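Local structure of binary enterotoxin of Clostridium perfringens component a (Clostridium perfringens, 5WTZ) at residues F12-N17 with M145-I150; Y95-N100 with P155-L160. The protein probably transfers ADP-ribose from bound NAD+ to actin, as the enzyme component of a binary iota-like enterotoxin. All coordinates share one frame; numbering follows the deposited sequence.

How the interactions relate
Both interactions belong to the N-terminal half of the chain, far from the bound NAD+, and their centres lie about 14 Å apart. Interaction 2 is the inner one: two neighbouring strands of a five-stranded mixed sheet joined by backbone hydrogen bonds and mostly buried side chains. Interaction 1 sits nearer the surface, where the loop leading into helix 16-31 meets the loop between strands 141-144 and 156-162; one backbone bond, a weak water bridge and a long salt bridge do the work there. The two touch directly: the backbone of Met145 and Thr146 packs against the Tyr95 ring, Pro148 on the Tyr97 ring, and the Tyr97 hydroxyl probably hydrogen-bonds to Ile150 O.

Interaction 1: residues F12-N17 with M145-I150; sequences FAKDKN and MTEPDI
Lys14 and Glu147 meet because both chains run extended beyond CG on neighbouring, similarly directed paths; Glu147 swings its CG opposite the backbone N (chi1 -178°), whereas Lys14 turns its own beside the N. Lys14 CE comes within 3.4 Å of Glu147 OE2, and the salt bridge from Lys14 NZ to the same oxygen is long at 3.7 Å, a loose pairing near the surface, where long charged chains can remain partly solvated. The firmer link is in the backbone: Glu147 N donates to Ala13 O at 2.8 Å, a nearly straight bond (161° at the hydrogen). Thr146 CB lies 3.3 Å from that same Ala13 O; its small branched side chain suits this close approach and still offers the CG2 methyl to Lys16 CB at 3.9 Å. This places the loop after strand 141-144 against the start of helix 16-31, where Asp15 is the N-cap and its OD1 accepts from Ser18 N. Lys16 NZ turns instead to Asn177. Phe12 CB rests 3.6 Å from Met145 O, while its ring meets Trp22 of the helix, a buried place that suits an aromatic. A water donates to Met145 O at 3.0 Å and accepts weakly from Phe12 N.

Interaction 2: residues Y95-N100 with P155-L160; sequences YYYEAN and PILVHL
Val158 runs along Tyr96, both projecting from the same face of the sheet, so that Val158 CB sits over one face of the phenol ring, 3.8 Å from its centroid in a CH-pi contact. Tyr96 CG stands between its backbone N and carbonyl carbon (chi1 60°), which leans the ring over Val158 of the neighbouring strand; the branched valine packs against it, its CG1 3.6 Å from Tyr96 CZ, and Leu160 CD2 reaches the ring edge. On the other face of the sheet, the Tyr95 and His159 rings are nearly parallel (27°) but slid apart, with Tyr95 CE2 3.2 Å from His159 CD2. The Asp11 carboxylate hydrogen-bonds to Tyr95 OH through OD1 and to His159 NE2 through OD2, and Asp207 OD1 bonds to His159 ND1, so the imidazole's rotation is fixed at both nitrogens. Val158 N donates to Tyr96 O at 2.8 Å and Tyr96 N to Val158 O at 3.1 Å. Tyr96-Val158 and Glu98-Ile156 are hydrogen-bonded pairs, Tyr95-His159 and Tyr97-Leu157 non-hydrogen-bonded; this alternation marks an antiparallel ladder, here joining edge strand 92-98 to strand 156-162 in the mixed sheet of an ADP-ribosyltransferase-like fold.

Interaction 1: residues F12-N17 with M145-I150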
ATOM      1  N   PHE A  12      -4.129 -12.092 -24.587  1.00 45.14           N
ATOM      2  CA  PHE A  12      -4.637 -11.649 -25.893  1.00 48.27           C
ATOM      3  C   PHE A  12      -3.543 -10.994 -26.729  1.00 42.77           C
ATOM      4  O   PHE A  12      -3.697 -10.825 -27.939  1.00 46.25           O
ATOM      5  CB  PHE A  12      -5.814 -10.676 -25.730  1.00 40.65           C
ATOM      6  CG  PHE A  12      -7.117 -11.357 -25.443  1.00 41.54           C
ATOM      7  CD1 PHE A  12      -7.722 -12.149 -26.400  1.00 46.32           C
ATOM      8  CD2 PHE A  12      -7.726 -11.223 -24.208  1.00 41.16           C
ATOM      9  CE1 PHE A  12      -8.920 -12.790 -26.135  1.00 46.81           C
ATOM     10  CE2 PHE A  12      -8.921 -11.858 -23.934  1.00 42.43           C
ATOM     11  CZ  PHE A  12      -9.521 -12.642 -24.898  1.00 42.08           C
ATOM     12  N   ALA A  13      -2.445 -10.642 -26.066  1.00 42.25           N
ATOM     13  CA  ALA A  13      -1.250 -10.103 -26.703  1.00 39.06           C
ATOM     14  C   ALA A  13      -1.574  -8.913 -27.614  1.00 43.47           C
ATOM     15  O   ALA A  13      -1.422  -7.767 -27.210  1.00 39.66           O
ATOM     16  CB  ALA A  13      -0.535 -11.193 -27.476  1.00 36.59           C
ATOM     17  N   LYS A  14      -2.031  -9.189 -28.832  1.00 49.25           N
ATOM     18  CA  LYS A  14      -2.348  -8.123 -29.786  1.00 48.16           C
ATOM     19  C   LYS A  14      -3.675  -8.368 -30.504  1.00 47.55           C
ATOM     20  O   LYS A  14      -4.127  -7.553 -31.319  1.00 41.61           O
ATOM     21  CB  LYS A  14      -1.215  -7.977 -30.797  1.00 48.08           C
ATOM     22  CG  LYS A  14       0.110  -7.609 -30.154  1.00 41.21           C
ATOM     23  CD  LYS A  14       1.139  -7.225 -31.195  1.00 46.82           C
ATOM     24  CE  LYS A  14       2.325  -6.516 -30.559  1.00 50.46           C
ATOM     25  NZ  LYS A  14       3.413  -6.299 -31.551  1.00 57.75           N
ATOM     26  N   ASP A  15      -4.298  -9.493 -30.173  1.00 44.26           N
ATOM     27  CA  ASP A  15      -5.598  -9.858 -30.717  1.00 45.22           C
ATOM     28  C   ASP A  15      -6.682  -9.057 -30.065  1.00 44.30           C
ATOM     29  O   ASP A  15      -7.401  -9.550 -29.194  1.00 48.15           O
ATOM     30  CB  ASP A  15      -5.913 -11.337 -30.504  1.00 42.38           C
ATOM     31  CG  ASP A  15      -7.162 -11.781 -31.260  1.00 44.34           C
ATOM     32  OD1 ASP A  15      -7.952 -10.921 -31.725  1.00 44.66           O
ATOM     33  OD2 ASP A  15      -7.361 -13.005 -31.377  1.00 45.63           O
ATOM     34  N   LYS A  16      -6.852  -7.829 -30.486  1.00 48.04           N
ATOM     35  CA  LYS A  16      -7.859  -7.081 -29.800  1.00 50.72           C
ATOM     36  C   LYS A  16      -9.240  -7.307 -30.399  1.00 46.37           C
ATOM     37  O   LYS A  16     -10.247  -7.010 -29.760  1.00 58.92           O
ATOM     38  CB  LYS A  16      -7.451  -5.630 -29.767  1.00 56.48           C
ATOM     39  CG  LYS A  16      -8.438  -4.749 -29.132  1.00 52.79           C
ATOM     40  CD  LYS A  16      -8.490  -3.630 -30.095  1.00 63.65           C
ATOM     41  CE  LYS A  16      -9.874  -3.303 -30.525  1.00 65.36           C
ATOM     42  NZ  LYS A  16      -9.798  -2.041 -31.299  1.00 76.51           N
ATOM     43  N   ASN A  17      -9.301  -7.890 -31.592  1.00 48.00           N
ATOM     44  CA  ASN A  17     -10.583  -8.333 -32.124  1.00 47.11           C
ATOM     45  C   ASN A  17     -11.273  -9.337 -31.199  1.00 46.21           C
ATOM     46  O   ASN A  17     -12.380  -9.096 -30.708  1.00 46.09           O
ATOM     47  CB  ASN A  17     -10.410  -8.954 -33.507  1.00 50.84           C
ATOM     48  CG  ASN A  17     -11.730  -9.426 -34.102  1.00 57.89           C
ATOM     49  OD1 ASN A  17     -12.589 -10.310 -33.963  0.50 50.07           O
ATOM     50  ND2 ASN A  17     -12.433  -8.508 -34.754  1.00 61.50           N
ATOM     51  N   MET A 145      -6.487  -4.781 -22.602  1.00 34.67           N
ATOM     52  CA  MET A 145      -6.363  -6.221 -22.842  1.00 34.19           C
ATOM     53  C   MET A 145      -5.184  -6.618 -23.716  1.00 29.85           C
ATOM     54  O   MET A 145      -4.830  -7.794 -23.788  1.00 32.17           O
ATOM     55  CB  MET A 145      -7.638  -6.755 -23.489  1.00 37.95           C
ATOM     56  CG  MET A 145      -8.867  -6.528 -22.653  1.00 38.52           C
ATOM     57  SD  MET A 145     -10.385  -7.049 -23.459  1.00 41.19           S
ATOM     58  CE  MET A 145     -11.529  -6.076 -22.464  1.00 35.31           C
ATOM     59  N   THR A 146      -4.598  -5.648 -24.403  1.00 36.82           N
ATOM     60  CA  THR A 146      -3.568  -5.946 -25.388  1.00 36.21           C
ATOM     61  C   THR A 146      -2.408  -4.973 -25.283  1.00 31.70           C
ATOM     62  O   THR A 146      -2.556  -3.877 -24.747  1.00 31.11           O
ATOM     63  CB  THR A 146      -4.129  -5.902 -26.835  1.00 33.36           C
ATOM     64  OG1 THR A 146      -4.848  -4.681 -27.043  1.00 36.02           O
ATOM     65  CG2 THR A 146      -5.054  -7.081 -27.096  1.00 33.34           C
ATOM     66  N   GLU A 147      -1.251  -5.392 -25.785  1.00 28.62           N
ATOM     67  CA  GLU A 147      -0.075  -4.542 -25.823  1.00 35.27           C
ATOM     68  C   GLU A 147      -0.397  -3.261 -26.560  1.00 37.02           C
ATOM     69  O   GLU A 147      -0.925  -3.305 -27.663  1.00 38.09           O
ATOM     70  CB  GLU A 147       1.092  -5.261 -26.497  1.00 38.20           C
ATOM     71  CG  GLU A 147       2.374  -4.453 -26.524  1.00 43.31           C
ATOM     72  CD  GLU A 147       3.452  -5.114 -27.353  1.00 50.31           C
ATOM     73  OE1 GLU A 147       3.848  -6.248 -27.008  1.00 44.13           O
ATOM     74  OE2 GLU A 147       3.894  -4.507 -28.357  1.00 57.67           O
ATOM     75  N   PRO A 148      -0.094  -2.110 -25.947  1.00 33.52           N
ATOM     76  CA  PRO A 148      -0.442  -0.847 -26.606  1.00 32.79           C
ATOM     77  C   PRO A 148       0.193  -0.732 -27.984  1.00 44.37           C
ATOM     78  O   PRO A 148       1.253  -1.323 -28.228  1.00 40.15           O
ATOM     79  CB  PRO A 148       0.112   0.206 -25.656  1.00 33.98           C
ATOM     80  CG  PRO A 148       0.109  -0.473 -24.312  1.00 32.55           C
ATOM     81  CD  PRO A 148       0.463  -1.901 -24.600  1.00 34.49           C
ATOM     82  N   ASP A 149      -0.471  -0.002 -28.874  1.00 50.96           N
ATOM     83  CA  ASP A 149      -0.036   0.130 -30.260  1.00 50.32           C
ATOM     84  C   ASP A 149       0.330   1.574 -30.542  1.00 44.40           C
ATOM     85  O   ASP A 149       0.471   1.982 -31.704  1.00 38.95           O
ATOM     86  CB  ASP A 149      -1.135  -0.336 -31.216  1.00 55.19           C
ATOM     87  CG  ASP A 149      -0.625  -0.553 -32.625  1.00 67.24           C
ATOM     88  OD1 ASP A 149       0.609  -0.640 -32.798  1.00 75.48           O
ATOM     89  OD2 ASP A 149      -1.451  -0.636 -33.558  1.00 68.00           O
ATOM     90  N   ILE A 150       0.465   2.348 -29.472  1.00 35.59           N
ATOM     91  CA  ILE A 150       0.705   3.783 -29.588  1.00 36.27           C
ATOM     92  C   ILE A 150       1.745   4.277 -28.581  1.00 36.21           C
ATOM     93  O   ILE A 150       2.079   3.593 -27.608  1.00 36.98           O
ATOM     94  CB  ILE A 150      -0.637   4.599 -29.442  1.00 44.68           C
ATOM     95  CG1 ILE A 150      -1.415   4.219 -28.175  1.00 41.59           C
ATOM     96  CG2 ILE A 150      -1.532   4.425 -30.657  1.00 43.48           C
ATOM     97  CD1 ILE A 150      -0.955   4.882 -26.938  1.00 44.21           C
TER
HETATM   98  O   HOH W   1      -5.624 -10.260 -22.271  1.00 28.77           O
HETATM   99  O   HOH W   2      -3.606  -9.894 -23.013  1.00 32.35           O

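Interaction 2: residues Y95-N100 with P155-L160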
ATOM      1  N   TYR A  95      -2.456  -5.050 -19.667  1.00 26.78           N
ATOM      2  CA  TYR A  95      -1.412  -4.099 -20.055  1.00 24.35           C
ATOM      3  C   TYR A  95      -1.717  -2.677 -19.602  1.00 24.21           C
ATOM      4  O   TYR A  95      -2.876  -2.250 -19.596  1.00 24.70           O
ATOM      5  CB  TYR A  95      -1.221  -4.118 -21.580  1.00 29.91           C
ATOM      6  CG  TYR A  95      -0.811  -5.470 -22.116  1.00 29.45           C
ATOM      7  CD1 TYR A  95      -1.758  -6.450 -22.376  1.00 27.91           C
ATOM      8  CD2 TYR A  95       0.523  -5.769 -22.347  1.00 24.05           C
ATOM      9  CE1 TYR A  95      -1.392  -7.688 -22.858  1.00 27.61           C
ATOM     10  CE2 TYR A  95       0.898  -7.009 -22.846  1.00 24.93           C
ATOM     11  CZ  TYR A  95      -0.062  -7.967 -23.089  1.00 26.30           C
ATOM     12  OH  TYR A  95       0.299  -9.212 -23.569  1.00 31.88           O
ATOM     13  N   TYR A  96      -0.677  -1.947 -19.208  1.00 25.33           N
ATOM     14  CA  TYR A  96      -0.777  -0.499 -19.047  1.00 28.40           C
ATOM     15  C   TYR A  96       0.602   0.126 -18.939  1.00 20.32           C
ATOM     16  O   TYR A  96       1.513  -0.445 -18.326  1.00 20.51           O
ATOM     17  CB  TYR A  96      -1.623  -0.113 -17.826  1.00 26.49           C
ATOM     18  CG  TYR A  96      -1.113  -0.617 -16.495  1.00 19.52           C
ATOM     19  CD1 TYR A  96      -1.404  -1.901 -16.055  1.00 20.32           C
ATOM     20  CD2 TYR A  96      -0.372   0.205 -15.658  1.00 19.52           C
ATOM     21  CE1 TYR A  96      -0.944  -2.365 -14.816  1.00 18.78           C
ATOM     22  CE2 TYR A  96       0.085  -0.246 -14.437  1.00 22.74           C
ATOM     23  CZ  TYR A  96      -0.201  -1.518 -14.018  1.00 20.87           C
ATOM     24  OH  TYR A  96       0.260  -1.937 -12.794  1.00 20.17           O
ATOM     25  N   TYR A  97       0.743   1.282 -19.572  1.00 23.38           N
ATOM     26  CA  TYR A  97       1.920   2.120 -19.411  1.00 24.90           C
ATOM     27  C   TYR A  97       1.904   2.704 -18.013  1.00 22.59           C
ATOM     28  O   TYR A  97       0.829   2.993 -17.476  1.00 24.25           O
ATOM     29  CB  TYR A  97       1.942   3.234 -20.440  1.00 21.73           C
ATOM     30  CG  TYR A  97       2.349   2.828 -21.840  1.00 23.86           C
ATOM     31  CD1 TYR A  97       3.629   2.355 -22.111  1.00 22.38           C
ATOM     32  CD2 TYR A  97       1.460   2.938 -22.885  1.00 28.05           C
ATOM     33  CE1 TYR A  97       4.005   2.011 -23.411  1.00 23.33           C
ATOM     34  CE2 TYR A  97       1.829   2.603 -24.183  1.00 31.62           C
ATOM     35  CZ  TYR A  97       3.099   2.133 -24.433  1.00 35.35           C
ATOM     36  OH  TYR A  97       3.466   1.785 -25.717  1.00 40.93           O
ATOM     37  N   GLU A  98       3.080   2.877 -17.421  1.00 23.61           N
ATOM     38  CA  GLU A  98       3.166   3.321 -16.030  1.00 21.40           C
ATOM     39  C   GLU A  98       4.301   4.332 -15.775  1.00 25.53           C
ATOM     40  O   GLU A  98       5.323   4.334 -16.471  1.00 22.62           O
ATOM     41  CB  GLU A  98       3.319   2.109 -15.113  1.00 18.57           C
ATOM     42  CG  GLU A  98       3.322   2.448 -13.609  1.00 20.24           C
ATOM     43  CD  GLU A  98       2.059   3.195 -13.161  1.00 24.94           C
ATOM     44  OE1 GLU A  98       1.888   4.399 -13.493  1.00 21.45           O
ATOM     45  OE2 GLU A  98       1.231   2.562 -12.469  1.00 27.39           O
ATOM     46  N   ALA A  99       4.105   5.202 -14.785  1.00 21.93           N
ATOM     47  CA  ALA A  99       5.077   6.233 -14.456  1.00 23.55           C
ATOM     48  C   ALA A  99       6.096   5.657 -13.488  1.00 21.69           C
ATOM     49  O   ALA A  99       5.788   4.742 -12.732  1.00 20.22           O
ATOM     50  CB  ALA A  99       4.383   7.461 -13.860  1.00 19.84           C
ATOM     51  N   ASN A 100       7.318   6.163 -13.510  1.00 24.80           N
ATOM     52  CA  ASN A 100       8.308   5.574 -12.621  1.00 25.36           C
ATOM     53  C   ASN A 100       7.968   5.822 -11.138  1.00 22.18           C
ATOM     54  O   ASN A 100       8.303   4.996 -10.291  1.00 20.22           O
ATOM     55  CB  ASN A 100       9.724   6.063 -12.964  1.00 31.22           C
ATOM     56  CG  ASN A 100       9.807   7.551 -13.154  1.00 43.24           C
ATOM     57  OD1 ASN A 100       8.791   8.233 -13.266  1.00 50.09           O
ATOM     58  ND2 ASN A 100      11.026   8.067 -13.213  1.00 44.94           N
ATOM     59  N   PRO A 155       7.668   5.834 -19.225  1.00 27.30           N
ATOM     60  CA  PRO A 155       8.838   4.981 -19.496  1.00 24.30           C
ATOM     61  C   PRO A 155       8.610   3.476 -19.402  1.00 23.38           C
ATOM     62  O   PRO A 155       9.419   2.705 -19.929  1.00 26.88           O
ATOM     63  CB  PRO A 155       9.821   5.403 -18.406  1.00 24.35           C
ATOM     64  CG  PRO A 155       8.923   5.746 -17.248  1.00 26.64           C
ATOM     65  CD  PRO A 155       7.759   6.466 -17.893  1.00 21.65           C
ATOM     66  N   ILE A 156       7.526   3.059 -18.760  1.00 18.41           N
ATOM     67  CA  ILE A 156       7.350   1.673 -18.371  1.00 17.95           C
ATOM     68  C   ILE A 156       6.088   1.075 -18.956  1.00 18.49           C
ATOM     69  O   ILE A 156       5.066   1.747 -19.060  1.00 24.51           O
ATOM     70  CB  ILE A 156       7.306   1.551 -16.811  1.00 16.53           C
ATOM     71  CG1 ILE A 156       8.619   2.053 -16.201  1.00 20.85           C
ATOM     72  CG2 ILE A 156       6.974   0.121 -16.358  1.00 16.13           C
ATOM     73  CD1 ILE A 156       8.471   2.545 -14.725  1.00 19.54           C
ATOM     74  N   LEU A 157       6.178  -0.177 -19.377  1.00 20.00           N
ATOM     75  CA  LEU A 157       5.009  -0.948 -19.770  1.00 23.01           C
ATOM     76  C   LEU A 157       4.847  -2.084 -18.772  1.00 20.70           C
ATOM     77  O   LEU A 157       5.764  -2.917 -18.593  1.00 21.29           O
ATOM     78  CB  LEU A 157       5.145  -1.505 -21.190  1.00 24.84           C
ATOM     79  CG  LEU A 157       4.079  -2.543 -21.582  1.00 25.07           C
ATOM     80  CD1 LEU A 157       2.693  -1.898 -21.678  1.00 31.45           C
ATOM     81  CD2 LEU A 157       4.432  -3.254 -22.890  1.00 26.29           C
ATOM     82  N   VAL A 158       3.694  -2.124 -18.110  1.00 18.14           N
ATOM     83  CA  VAL A 158       3.406  -3.195 -17.160  1.00 17.98           C
ATOM     84  C   VAL A 158       2.584  -4.283 -17.845  1.00 20.22           C
ATOM     85  O   VAL A 158       1.544  -4.019 -18.436  1.00 19.61           O
ATOM     86  CB  VAL A 158       2.658  -2.690 -15.901  1.00 22.53           C
ATOM     87  CG1 VAL A 158       2.399  -3.840 -14.931  1.00 21.03           C
ATOM     88  CG2 VAL A 158       3.466  -1.594 -15.191  1.00 18.72           C
ATOM     89  N   HIS A 159       3.079  -5.508 -17.737  1.00 21.91           N
ATOM     90  CA  HIS A 159       2.453  -6.697 -18.278  1.00 19.64           C
ATOM     91  C   HIS A 159       2.033  -7.555 -17.081  1.00 25.87           C
ATOM     92  O   HIS A 159       2.826  -8.330 -16.557  1.00 24.06           O
ATOM     93  CB  HIS A 159       3.442  -7.413 -19.203  1.00 21.14           C
ATOM     94  CG  HIS A 159       2.929  -8.679 -19.807  1.00 22.65           C
ATOM     95  ND1 HIS A 159       3.696  -9.818 -19.891  1.00 28.28           N
ATOM     96  CD2 HIS A 159       1.750  -8.972 -20.405  1.00 24.10           C
ATOM     97  CE1 HIS A 159       3.004 -10.772 -20.490  1.00 27.11           C
ATOM     98  NE2 HIS A 159       1.820 -10.283 -20.816  1.00 27.37           N
ATOM     99  N   LEU A 160       0.782  -7.386 -16.657  1.00 20.40           N
ATOM    100  CA  LEU A 160       0.305  -7.825 -15.348  1.00 20.67           C
ATOM    101  C   LEU A 160      -0.568  -9.060 -15.457  1.00 27.33           C
ATOM    102  O   LEU A 160      -1.527  -9.075 -16.234  1.00 27.75           O
ATOM    103  CB  LEU A 160      -0.479  -6.684 -14.673  1.00 19.01           C
ATOM    104  CG  LEU A 160      -1.010  -6.939 -13.250  1.00 18.80           C
ATOM    105  CD1 LEU A 160       0.119  -7.126 -12.234  1.00 20.42           C
ATOM    106  CD2 LEU A 160      -1.932  -5.808 -12.814  1.00 17.29           C
TER